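Long-range contacts in uncharacterized protein (Bacteroides ovatus, PDB 4FS7), which is of unknown function but, as an extracellular leucine-rich repeat protein, probably serves in binding other proteins: residues 331-337 against 353-359; 282-288 against 305-311; 288-292 against 312-316; 339-345 against 361-367. All coordinates share one frame; numbering follows the deposited sequence. Where two conformers were deposited one is given.

Contact 1: residues 331-337 against 353-359; sequences VEEIGKR and SLRKIGA
The guanidinium of Arg355 has the carbonyl oxygen of Glu332 over one face, while the carboxylates of Glu332 and Glu333 come to its edge. Arg355 NH2 carries both salt bridges: it is 2.8 Å from Glu332 OE1, which lies in the guanidinium plane, and, in the Glu333 conformer described, equally far from Glu333 OE2, which stands 24° out of it. Each oxygen offers its anti lone pair. Both carboxylates are turned steeply against the guanidinium, and NE adds a weak bond to Glu332 OE1. Arg355 reaches this position by a bend at chi3 (-78°), which brings its end back over 331-337, alongside the extended chain of Glu332. With an alanine in place of Glu332, the guanidinium would probably lose its in-plane partner, be left with Glu333 as its acidic partner within 331-337 and become freer to turn.

Beneath the charges, two parallel bridges pair Glu333 with Lys356 and Ile334 with Ile357. Glu332 O receives Arg355 N at 2.8 Å, Lys356 O receives Ile334 N at 3.0 Å, and Ile334 O receives Gly358 N at 2.8 Å. Gly358 must be bare, since a CB there would run into Lys336 N. On the face bearing the isoleucines, Ile334 CG1 meets Leu354 CD1 at 3.9 Å, the two side chains crossing at about a right angle. Two kinds of chemistry therefore work together: apolar branches pack into the repeat interior, while an ionic network of Glu332, Glu333 and Arg355 ties the neighbouring coils together beside the start of the strands.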
# COMPACT_ATOMS: atom_id res chain seq x y z
N VAL A 331 9.67 -18.68 -27.02
CA VAL A 331 8.98 -19.25 -25.84
C VAL A 331 9.34 -20.73 -25.66
O VAL A 331 9.25 -21.51 -26.61
CB VAL A 331 7.49 -19.01 -25.90
CG1 VAL A 331 6.78 -19.75 -24.70
CG2 VAL A 331 7.13 -17.54 -25.79
N GLU A 332 9.76 -21.07 -24.45
CA GLU A 332 10.20 -22.43 -24.13
C GLU A 332 9.19 -23.26 -23.36
O GLU A 332 9.18 -24.48 -23.51
CB GLU A 332 11.49 -22.38 -23.30
CG GLU A 332 12.67 -21.72 -24.06
CD GLU A 332 14.00 -21.80 -23.34
OE1 GLU A 332 14.19 -22.64 -22.42
OE2 GLU A 332 14.88 -21.02 -23.75
N GLU A 333 8.41 -22.65 -22.49
CA GLU A 333 7.51 -23.38 -21.59
C GLU A 333 6.22 -22.61 -21.41
O GLU A 333 6.25 -21.38 -21.24
CB GLU A 333 8.14 -23.58 -20.20
CG GLU A 333 9.53 -24.23 -20.24
CD GLU A 333 10.18 -24.46 -18.87
OE1 GLU A 333 9.50 -24.41 -17.82
OE2 GLU A 333 11.41 -24.70 -18.85
N ILE A 334 5.12 -23.36 -21.39
CA ILE A 334 3.81 -22.89 -20.97
C ILE A 334 3.44 -23.68 -19.73
O ILE A 334 3.49 -24.90 -19.76
CB ILE A 334 2.70 -23.16 -22.11
CG1 ILE A 334 3.02 -22.33 -23.37
CG2 ILE A 334 1.30 -22.89 -21.60
CD1 ILE A 334 2.20 -22.73 -24.64
N GLY A 335 3.13 -23.01 -18.63
CA GLY A 335 2.90 -23.66 -17.37
C GLY A 335 1.58 -24.36 -17.18
O GLY A 335 0.69 -24.36 -18.02
N LYS A 336 1.50 -25.07 -16.05
CA LYS A 336 0.26 -25.73 -15.64
C LYS A 336 -0.88 -24.72 -15.62
O LYS A 336 -0.72 -23.62 -15.06
CB LYS A 336 0.48 -26.34 -14.25
CG LYS A 336 -0.75 -26.93 -13.62
CD LYS A 336 -0.46 -27.66 -12.30
CE LYS A 336 -1.70 -28.33 -11.74
NZ LYS A 336 -1.38 -29.10 -10.52
N ARG A 337 -2.01 -25.05 -16.22
CA ARG A 337 -3.22 -24.22 -16.18
C ARG A 337 -2.96 -22.81 -16.70
O ARG A 337 -3.74 -21.91 -16.43
CB ARG A 337 -3.80 -24.19 -14.78
CG ARG A 337 -4.45 -25.51 -14.38
CD ARG A 337 -4.78 -25.62 -12.87
NE ARG A 337 -5.66 -24.55 -12.42
CZ ARG A 337 -6.24 -24.57 -11.22
NH1 ARG A 337 -6.03 -25.57 -10.38
NH2 ARG A 337 -6.99 -23.55 -10.83
N SER A 353 10.41 -23.53 -30.58
CA SER A 353 11.21 -23.45 -29.35
C SER A 353 10.53 -24.09 -28.13
O SER A 353 11.17 -24.35 -27.12
CB SER A 353 11.49 -21.99 -28.98
OG SER A 353 10.31 -21.20 -29.05
N LEU A 354 9.22 -24.31 -28.23
CA LEU A 354 8.45 -24.82 -27.10
C LEU A 354 8.89 -26.22 -26.75
O LEU A 354 8.91 -27.11 -27.62
CB LEU A 354 6.96 -24.80 -27.43
CG LEU A 354 5.93 -25.04 -26.34
CD1 LEU A 354 6.01 -23.87 -25.30
CD2 LEU A 354 4.52 -25.14 -26.98
N ARG A 355 9.19 -26.42 -25.48
CA ARG A 355 9.65 -27.69 -24.96
C ARG A 355 8.65 -28.38 -24.05
O ARG A 355 8.70 -29.59 -23.90
CB ARG A 355 10.95 -27.48 -24.16
CG ARG A 355 12.11 -26.90 -24.94
CD ARG A 355 13.39 -26.94 -24.09
NE ARG A 355 13.47 -25.86 -23.08
CZ ARG A 355 13.07 -25.94 -21.80
NH1 ARG A 355 12.53 -27.07 -21.31
NH2 ARG A 355 13.22 -24.87 -20.97
N LYS A 356 7.78 -27.62 -23.43
CA LYS A 356 6.91 -28.16 -22.36
C LYS A 356 5.59 -27.38 -22.34
O LYS A 356 5.60 -26.17 -22.42
CB LYS A 356 7.61 -28.04 -20.97
CG LYS A 356 6.91 -28.82 -19.85
CD LYS A 356 7.48 -28.60 -18.46
CE LYS A 356 8.87 -29.11 -18.26
NZ LYS A 356 9.03 -30.60 -18.48
N ILE A 357 4.49 -28.11 -22.16
CA ILE A 357 3.19 -27.58 -21.86
C ILE A 357 2.74 -28.22 -20.55
O ILE A 357 2.82 -29.43 -20.40
CB ILE A 357 2.15 -27.87 -22.97
CG1 ILE A 357 2.60 -27.19 -24.28
CG2 ILE A 357 0.73 -27.44 -22.58
CD1 ILE A 357 1.78 -27.60 -25.51
N GLY A 358 2.31 -27.40 -19.60
CA GLY A 358 1.94 -27.91 -18.29
C GLY A 358 0.55 -28.50 -18.24
O GLY A 358 -0.26 -28.34 -19.15
N ALA A 359 0.26 -29.18 -17.14
CA ALA A 359 -0.97 -29.93 -17.00
C ALA A 359 -2.16 -29.00 -17.15
O ALA A 359 -2.25 -27.94 -16.52
CB ALA A 359 -1.03 -30.68 -15.67

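Contact 2: residues 282-288 against 305-311; sequences IYGSVIV and LDSVKFI. With EDO (1,2-ethanediol), chain C.
Val286 O is gripped twice from the opposing segment, by Lys309 N at 2.8 Å and by Phe310 N at 3.2 Å, the latter coming nearly along the C=O axis. Two residues further on, Val288 N gives an almost straight bond (177°) to Phe310 O, 2.9 Å away, and so sets the parallel pairing of Ile287 with Phe310 and Val288 with Ile311. At the other end Leu305 N donates to Tyr283 O at 3.0 Å. Gly284 O is met by Ser307 OG at 2.6 Å, in the carbonyl plane and on a lone pair; the serine hydroxyl gets there by standing between its own backbone N and carbonyl carbon (chi1 46°).

Tyr283 OH turns back along its own segment to a lone pair of Ile287 O, 2.7 Å off, while Val308 CG2 touches the ring at its edge, 4.0 Å from CD1. Ser285 faces away from 305-311: in the conformer described, its OG bonds to Leu265 O and also accepts from O1 of a 1,2-ethanediol, probably a crystallisation additive, at 2.7 Å. The same diol oxygen takes up Ile287 N, a strand amide that is thus satisfied by the diol. Around these bonds pack Val288 against Val308, and Ile287 against Phe310. A type I turn, Leu305 to Val308, precedes the second strand, and short parallel strands laid side by side from one coil to the next are what a leucine-rich repeat solenoid is built from.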
# COMPACT_ATOMS: atom_id res chain seq x y z
N ILE A 282 1.28 -4.90 -22.66
CA ILE A 282 2.55 -5.06 -23.33
C ILE A 282 3.53 -5.56 -22.28
O ILE A 282 3.69 -4.93 -21.23
CB ILE A 282 3.09 -3.75 -23.96
CG1 ILE A 282 2.03 -3.10 -24.83
CG2 ILE A 282 4.41 -4.09 -24.69
CD1 ILE A 282 2.37 -1.64 -25.27
N TYR A 283 4.20 -6.67 -22.54
CA TYR A 283 4.99 -7.34 -21.52
C TYR A 283 6.26 -7.93 -22.12
O TYR A 283 6.18 -8.68 -23.07
CB TYR A 283 4.16 -8.43 -20.84
CG TYR A 283 4.84 -9.06 -19.64
CD1 TYR A 283 5.79 -10.04 -19.76
CD2 TYR A 283 4.51 -8.63 -18.35
CE1 TYR A 283 6.40 -10.60 -18.66
CE2 TYR A 283 5.11 -9.19 -17.24
CZ TYR A 283 6.07 -10.15 -17.40
OH TYR A 283 6.63 -10.72 -16.28
N GLY A 284 7.41 -7.60 -21.55
CA GLY A 284 8.71 -8.01 -22.06
C GLY A 284 9.64 -8.70 -21.13
O GLY A 284 10.73 -9.10 -21.53
N SER A 285 9.29 -8.87 -19.85
CA SER A 285 10.20 -9.55 -18.96
C SER A 285 10.29 -11.03 -19.33
O SER A 285 9.34 -11.62 -19.84
CB SER A 285 9.83 -9.39 -17.49
OG SER A 285 10.90 -9.84 -16.67
N VAL A 286 11.45 -11.63 -19.07
CA VAL A 286 11.76 -12.96 -19.57
C VAL A 286 10.75 -14.05 -19.13
O VAL A 286 10.45 -14.98 -19.86
CB VAL A 286 13.22 -13.36 -19.28
CG1 VAL A 286 13.52 -13.45 -17.80
CG2 VAL A 286 13.56 -14.66 -19.93
N ILE A 287 10.28 -13.93 -17.90
CA ILE A 287 9.29 -14.84 -17.33
C ILE A 287 8.01 -14.03 -17.08
O ILE A 287 8.09 -12.93 -16.52
CB ILE A 287 9.79 -15.43 -16.00
CG1 ILE A 287 11.00 -16.33 -16.20
CG2 ILE A 287 8.65 -16.21 -15.27
CD1 ILE A 287 11.86 -16.50 -14.95
N VAL A 288 6.86 -14.59 -17.45
CA VAL A 288 5.56 -14.16 -16.98
C VAL A 288 5.28 -15.00 -15.72
O VAL A 288 5.05 -16.19 -15.84
CB VAL A 288 4.40 -14.38 -17.98
CG1 VAL A 288 3.03 -13.89 -17.37
CG2 VAL A 288 4.68 -13.70 -19.32
N LEU A 305 6.65 -9.46 -25.88
CA LEU A 305 7.85 -9.15 -26.64
C LEU A 305 8.73 -10.38 -26.84
O LEU A 305 8.54 -11.38 -26.16
CB LEU A 305 8.62 -8.01 -25.97
CG LEU A 305 7.81 -6.69 -25.84
CD1 LEU A 305 8.65 -5.65 -25.08
CD2 LEU A 305 7.28 -6.14 -27.14
N ASP A 306 9.65 -10.32 -27.81
CA ASP A 306 10.52 -11.43 -28.15
C ASP A 306 11.38 -11.87 -27.00
O ASP A 306 11.96 -12.95 -27.03
CB ASP A 306 11.40 -11.07 -29.35
CG ASP A 306 10.66 -10.92 -30.65
OD1 ASP A 306 9.45 -11.28 -30.76
OD2 ASP A 306 11.35 -10.44 -31.59
N SER A 307 11.55 -11.00 -26.01
CA SER A 307 12.31 -11.30 -24.81
C SER A 307 11.58 -12.27 -23.86
O SER A 307 12.20 -12.77 -22.94
CB SER A 307 12.66 -10.00 -24.07
OG SER A 307 11.53 -9.14 -23.97
N VAL A 308 10.28 -12.51 -24.03
CA VAL A 308 9.49 -13.41 -23.17
C VAL A 308 9.75 -14.86 -23.55
O VAL A 308 9.51 -15.27 -24.69
CB VAL A 308 8.00 -13.08 -23.21
CG1 VAL A 308 7.25 -14.06 -22.30
CG2 VAL A 308 7.75 -11.62 -22.85
N LYS A 309 10.15 -15.66 -22.59
CA LYS A 309 10.47 -17.06 -22.83
C LYS A 309 9.73 -18.09 -22.01
O LYS A 309 9.74 -19.26 -22.34
CB LYS A 309 11.97 -17.27 -22.68
CG LYS A 309 12.77 -16.44 -23.75
CD LYS A 309 14.25 -16.66 -23.79
CE LYS A 309 14.89 -15.59 -24.73
NZ LYS A 309 16.34 -15.81 -24.94
N PHE A 310 9.07 -17.66 -20.94
CA PHE A 310 8.33 -18.59 -20.05
C PHE A 310 7.01 -18.00 -19.67
O PHE A 310 6.93 -16.84 -19.24
CB PHE A 310 9.13 -18.90 -18.79
CG PHE A 310 10.48 -19.46 -19.08
CD1 PHE A 310 11.59 -18.63 -19.31
CD2 PHE A 310 10.66 -20.82 -19.20
CE1 PHE A 310 12.85 -19.16 -19.62
CE2 PHE A 310 11.90 -21.36 -19.48
CZ PHE A 310 13.00 -20.52 -19.71
N ILE A 311 5.94 -18.79 -19.78
CA ILE A 311 4.61 -18.40 -19.34
C ILE A 311 4.28 -19.23 -18.09
O ILE A 311 4.16 -20.45 -18.15
CB ILE A 311 3.50 -18.66 -20.39
CG1 ILE A 311 3.90 -18.15 -21.79
CG2 ILE A 311 2.16 -18.05 -19.88
CD1 ILE A 311 4.11 -16.64 -21.84
C1 EDO C . 10.22 -11.87 -14.28
O1 EDO C . 11.11 -12.17 -15.42
C2 EDO C . 10.42 -12.77 -13.03
O2 EDO C . 11.35 -12.17 -12.09

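Contact 3: residues 288-292 against 312-316; sequences VPEKT and GEEAF
Val288 O starts the contact by accepting Gly312 N at 2.7 Å, and the CG1 branch of the same valine rests 3.8 Å from Ala315 CB. Gly312 suits the spot, as a CB would collide with Val288 O. Pro289 follows: Thr292 N closes a type II turn on its carbonyl oxygen, and Thr292 OG1 adds a second bond to Pro289 O from the same face, at 2.7 Å. Glu290 brings its CA to 3.2 Å from Glu313 O, the oxygen that Lys291 N also uses as acceptor, at 2.9 Å. Lys291, at positive phi, extends beside Glu314 with both chains pointing the same way, so that CE lies 3.5 Å from Glu314 OE1 while NZ stays beyond salt-bridge distance and makes a long ion pair with Glu290 instead. Shortening Lys291 to an alanine would probably uncover the flank of Glu314 and leave the Glu290 carboxylate without this nearby positive charge. Thr292 ends the turn by its two bonds to Pro289 O. A second type II turn, Gly312 to Ala315, thus lies directly against the first, the stacking of equivalent turns expected where successive leucine-rich repeats coil one upon the next.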
# COMPACT_ATOMS: atom_id res chain seq x y z
N VAL A 288 6.86 -14.59 -17.45
CA VAL A 288 5.56 -14.16 -16.98
C VAL A 288 5.28 -15.00 -15.72
O VAL A 288 5.05 -16.19 -15.84
CB VAL A 288 4.40 -14.38 -17.98
CG1 VAL A 288 3.03 -13.89 -17.37
CG2 VAL A 288 4.68 -13.70 -19.32
N PRO A 289 5.43 -14.44 -14.51
CA PRO A 289 5.32 -15.29 -13.30
C PRO A 289 3.95 -15.92 -13.11
O PRO A 289 2.96 -15.54 -13.76
CB PRO A 289 5.58 -14.28 -12.15
CG PRO A 289 6.30 -13.18 -12.74
CD PRO A 289 5.83 -13.07 -14.16
N GLU A 290 3.89 -16.86 -12.19
CA GLU A 290 2.62 -17.46 -11.83
C GLU A 290 1.52 -16.42 -11.62
O GLU A 290 1.76 -15.39 -10.96
CB GLU A 290 2.78 -18.37 -10.60
CG GLU A 290 3.11 -17.63 -9.31
CD GLU A 290 2.97 -18.45 -8.04
OE1 GLU A 290 3.26 -19.66 -8.10
OE2 GLU A 290 2.60 -17.90 -6.98
N LYS A 291 0.34 -16.71 -12.14
CA LYS A 291 -0.88 -16.01 -11.82
C LYS A 291 -0.83 -14.54 -12.19
O LYS A 291 -1.69 -13.77 -11.71
CB LYS A 291 -1.22 -16.19 -10.33
CG LYS A 291 -1.33 -17.66 -9.90
CD LYS A 291 -1.26 -17.83 -8.37
CE LYS A 291 -1.18 -19.28 -7.97
NZ LYS A 291 -0.89 -19.35 -6.49
N THR A 292 0.06 -14.11 -13.10
CA THR A 292 0.20 -12.68 -13.35
C THR A 292 -1.08 -12.01 -13.75
O THR A 292 -1.37 -10.89 -13.29
CB THR A 292 1.33 -12.42 -14.41
OG1 THR A 292 2.58 -12.89 -13.90
CG2 THR A 292 1.48 -10.96 -14.76
N GLY A 312 4.21 -18.57 -16.93
CA GLY A 312 4.06 -19.22 -15.69
C GLY A 312 2.74 -19.91 -15.46
O GLY A 312 1.75 -19.62 -16.11
N GLU A 313 2.73 -20.75 -14.44
CA GLU A 313 1.55 -21.44 -13.98
C GLU A 313 0.39 -20.48 -13.78
O GLU A 313 0.51 -19.44 -13.12
CB GLU A 313 1.89 -22.16 -12.68
CG GLU A 313 0.86 -23.14 -12.22
CD GLU A 313 1.41 -24.28 -11.33
OE1 GLU A 313 2.50 -24.90 -11.58
OE2 GLU A 313 0.65 -24.63 -10.40
N GLU A 314 -0.80 -20.79 -14.33
CA GLU A 314 -2.02 -20.03 -14.16
C GLU A 314 -1.88 -18.57 -14.61
O GLU A 314 -2.72 -17.73 -14.23
CB GLU A 314 -2.52 -20.07 -12.70
CG GLU A 314 -2.95 -21.44 -12.22
CD GLU A 314 -3.38 -21.44 -10.77
OE1 GLU A 314 -3.69 -20.36 -10.21
OE2 GLU A 314 -3.43 -22.55 -10.19
N ALA A 315 -0.92 -18.25 -15.49
CA ALA A 315 -0.69 -16.83 -15.81
C ALA A 315 -1.86 -16.11 -16.44
O ALA A 315 -2.06 -14.93 -16.20
CB ALA A 315 0.56 -16.66 -16.63
N PHE A 316 -2.59 -16.83 -17.29
CA PHE A 316 -3.73 -16.29 -17.98
C PHE A 316 -5.02 -17.05 -17.64
O PHE A 316 -6.05 -16.96 -18.34
CB PHE A 316 -3.55 -16.23 -19.51
CG PHE A 316 -2.42 -15.34 -19.95
CD1 PHE A 316 -2.65 -14.00 -20.17
CD2 PHE A 316 -1.15 -15.83 -20.15
CE1 PHE A 316 -1.63 -13.17 -20.59
CE2 PHE A 316 -0.13 -15.01 -20.56
CZ PHE A 316 -0.39 -13.67 -20.79

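Contact 4: residues 339-345 against 361-367; sequences FRGCTSL and AFQGCIN
Phe339 to Cys342 and Phe362 to Cys365 form matching type II turns lying one against the other, joined by Gly341 N to Gln363 O at 2.8 Å and, just ahead of the second turn, by Phe339 N to Ala361 O at 2.8 Å. Inside them the rings of Phe339 and Phe362 lie almost parallel (3°) but slid apart, with centroids 5.3 Å from each other, so they overlap little and touch through Phe339 CD2 and Phe362 CE1. Phe316 and Phe384 continue this row of aromatics in the coils before and after. Leu345 CD2 comes to the edge of the Phe362 ring. The sulfur of Cys365 closely approaches a carbonyl oxygen, SG to Phe339 O being 3.0 Å, and lies 5.1 Å from Cys342 SG, too far for a disulfide.

Outside, Arg340 and Gln363 both leave with CG anti to the backbone N (chi1 173° in Arg340), which sets them side by side. Arg340 NE bonds Gln363 OE1 at 3.0 Å from 38° above the amide plane, while NH1 of the arginine goes to Glu317. In the Thr343 conformer described, CG2 meets Ile366 CD1 at 3.7 Å. Beyond it Asn367 ND2 reaches Thr343 O at 2.7 Å, with the oxygen near its amide plane. Phenylalanine, leucine and thiol groups thus fill the interior of the turns, and mostly polar side chains add cross-links on the outer side, so the coils are held in step by both layers.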
# COMPACT_ATOMS: atom_id res chain seq x y z
N PHE A 339 -3.55 -21.24 -19.48
CA PHE A 339 -4.69 -20.67 -20.19
C PHE A 339 -5.98 -21.39 -19.79
O PHE A 339 -6.95 -21.36 -20.52
CB PHE A 339 -4.47 -20.72 -21.72
CG PHE A 339 -3.30 -19.88 -22.16
CD1 PHE A 339 -3.49 -18.53 -22.45
CD2 PHE A 339 -2.03 -20.39 -22.25
CE1 PHE A 339 -2.41 -17.75 -22.83
CE2 PHE A 339 -0.93 -19.59 -22.64
CZ PHE A 339 -1.15 -18.28 -22.94
N ARG A 340 -6.03 -21.95 -18.59
CA ARG A 340 -7.21 -22.65 -18.17
C ARG A 340 -8.38 -21.68 -18.13
O ARG A 340 -8.30 -20.56 -17.61
CB ARG A 340 -7.03 -23.29 -16.79
CG ARG A 340 -8.35 -23.90 -16.24
CD ARG A 340 -8.16 -24.72 -15.00
NE ARG A 340 -9.43 -25.32 -14.59
CZ ARG A 340 -10.23 -24.89 -13.64
NH1 ARG A 340 -9.96 -23.80 -12.93
NH2 ARG A 340 -11.35 -25.55 -13.41
N GLY A 341 -9.52 -22.13 -18.64
CA GLY A 341 -10.72 -21.33 -18.56
C GLY A 341 -10.73 -20.11 -19.46
O GLY A 341 -11.58 -19.22 -19.28
N CYS A 342 -9.86 -20.06 -20.46
CA CYS A 342 -9.90 -18.97 -21.44
C CYS A 342 -10.93 -19.35 -22.50
O CYS A 342 -10.60 -19.86 -23.60
CB CYS A 342 -8.53 -18.75 -22.07
SG CYS A 342 -7.38 -17.95 -20.84
N THR A 343 -12.19 -19.13 -22.15
CA THR A 343 -13.36 -19.57 -22.92
C THR A 343 -13.43 -19.04 -24.33
O THR A 343 -14.05 -19.67 -25.20
CB THR A 343 -14.62 -19.08 -22.22
OG1 THR A 343 -14.51 -19.34 -20.82
CG2 THR A 343 -15.87 -19.73 -22.81
N SER A 344 -12.85 -17.88 -24.56
CA SER A 344 -12.88 -17.24 -25.88
C SER A 344 -11.67 -17.52 -26.74
O SER A 344 -11.64 -17.13 -27.90
CB SER A 344 -13.06 -15.70 -25.74
OG SER A 344 -14.26 -15.35 -25.06
N LEU A 345 -10.65 -18.20 -26.22
CA LEU A 345 -9.37 -18.32 -26.89
C LEU A 345 -9.55 -19.20 -28.13
O LEU A 345 -9.94 -20.35 -28.03
CB LEU A 345 -8.31 -18.92 -25.96
CG LEU A 345 -6.91 -19.04 -26.51
CD1 LEU A 345 -6.35 -17.68 -26.88
CD2 LEU A 345 -6.05 -19.80 -25.54
N ALA A 361 -3.09 -26.96 -19.30
CA ALA A 361 -2.84 -25.60 -19.75
C ALA A 361 -4.00 -24.99 -20.52
O ALA A 361 -4.19 -23.79 -20.49
CB ALA A 361 -1.56 -25.54 -20.55
N PHE A 362 -4.72 -25.84 -21.28
CA PHE A 362 -5.82 -25.38 -22.10
C PHE A 362 -7.14 -26.01 -21.72
O PHE A 362 -8.08 -26.02 -22.49
CB PHE A 362 -5.47 -25.58 -23.60
CG PHE A 362 -4.31 -24.78 -24.02
CD1 PHE A 362 -4.44 -23.44 -24.31
CD2 PHE A 362 -3.03 -25.34 -24.04
CE1 PHE A 362 -3.34 -22.69 -24.63
CE2 PHE A 362 -1.92 -24.56 -24.36
CZ PHE A 362 -2.09 -23.24 -24.67
N GLN A 363 -7.23 -26.50 -20.49
CA GLN A 363 -8.49 -27.00 -19.98
C GLN A 363 -9.52 -25.88 -19.99
O GLN A 363 -9.21 -24.74 -19.63
CB GLN A 363 -8.28 -27.54 -18.58
CG GLN A 363 -9.54 -28.08 -17.94
CD GLN A 363 -9.23 -28.65 -16.60
OE1 GLN A 363 -8.69 -27.98 -15.74
NE2 GLN A 363 -9.55 -29.92 -16.42
N GLY A 364 -10.74 -26.17 -20.43
CA GLY A 364 -11.78 -25.20 -20.52
C GLY A 364 -11.71 -24.27 -21.71
O GLY A 364 -12.59 -23.41 -21.83
N CYS A 365 -10.73 -24.45 -22.59
CA CYS A 365 -10.60 -23.63 -23.80
C CYS A 365 -11.47 -24.22 -24.89
O CYS A 365 -11.00 -24.83 -25.84
CB CYS A 365 -9.16 -23.47 -24.23
SG CYS A 365 -8.19 -22.49 -23.03
N ILE A 366 -12.78 -24.04 -24.69
CA ILE A 366 -13.79 -24.67 -25.50
C ILE A 366 -13.86 -24.15 -26.93
O ILE A 366 -14.38 -24.82 -27.81
CB ILE A 366 -15.17 -24.62 -24.79
CG1 ILE A 366 -15.65 -23.17 -24.50
CG2 ILE A 366 -15.10 -25.47 -23.50
CD1 ILE A 366 -17.09 -23.07 -23.85
N ASN A 367 -13.35 -22.94 -27.17
CA ASN A 367 -13.36 -22.33 -28.49
C ASN A 367 -12.06 -22.46 -29.21
O ASN A 367 -11.87 -21.95 -30.31
CB ASN A 367 -13.82 -20.87 -28.39
CG ASN A 367 -15.32 -20.81 -28.23
OD1 ASN A 367 -16.05 -21.36 -29.08
ND2 ASN A 367 -15.80 -20.16 -27.20

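From the N terminus, 282-288 opens contact 2 and runs straight into 288-292, which opens contact 3; Val288 belongs to both. Residues 305-311 then close contact 2 and 312-316 close contact 3, so these loops cross. The pattern recurs further along: 331-337 and 339-345 open contacts 1 and 4, which cross in turn and are closed by 353-359 and 361-367. The two pairs stand in series. Contacts 1 and 2 meet in one parallel sheet, where Glu332 N approaches Lys309 O, and contacts 3 and 4 touch through Phe316 and Phe339. Together they join successive coils along both the strand side and the turns that follow it.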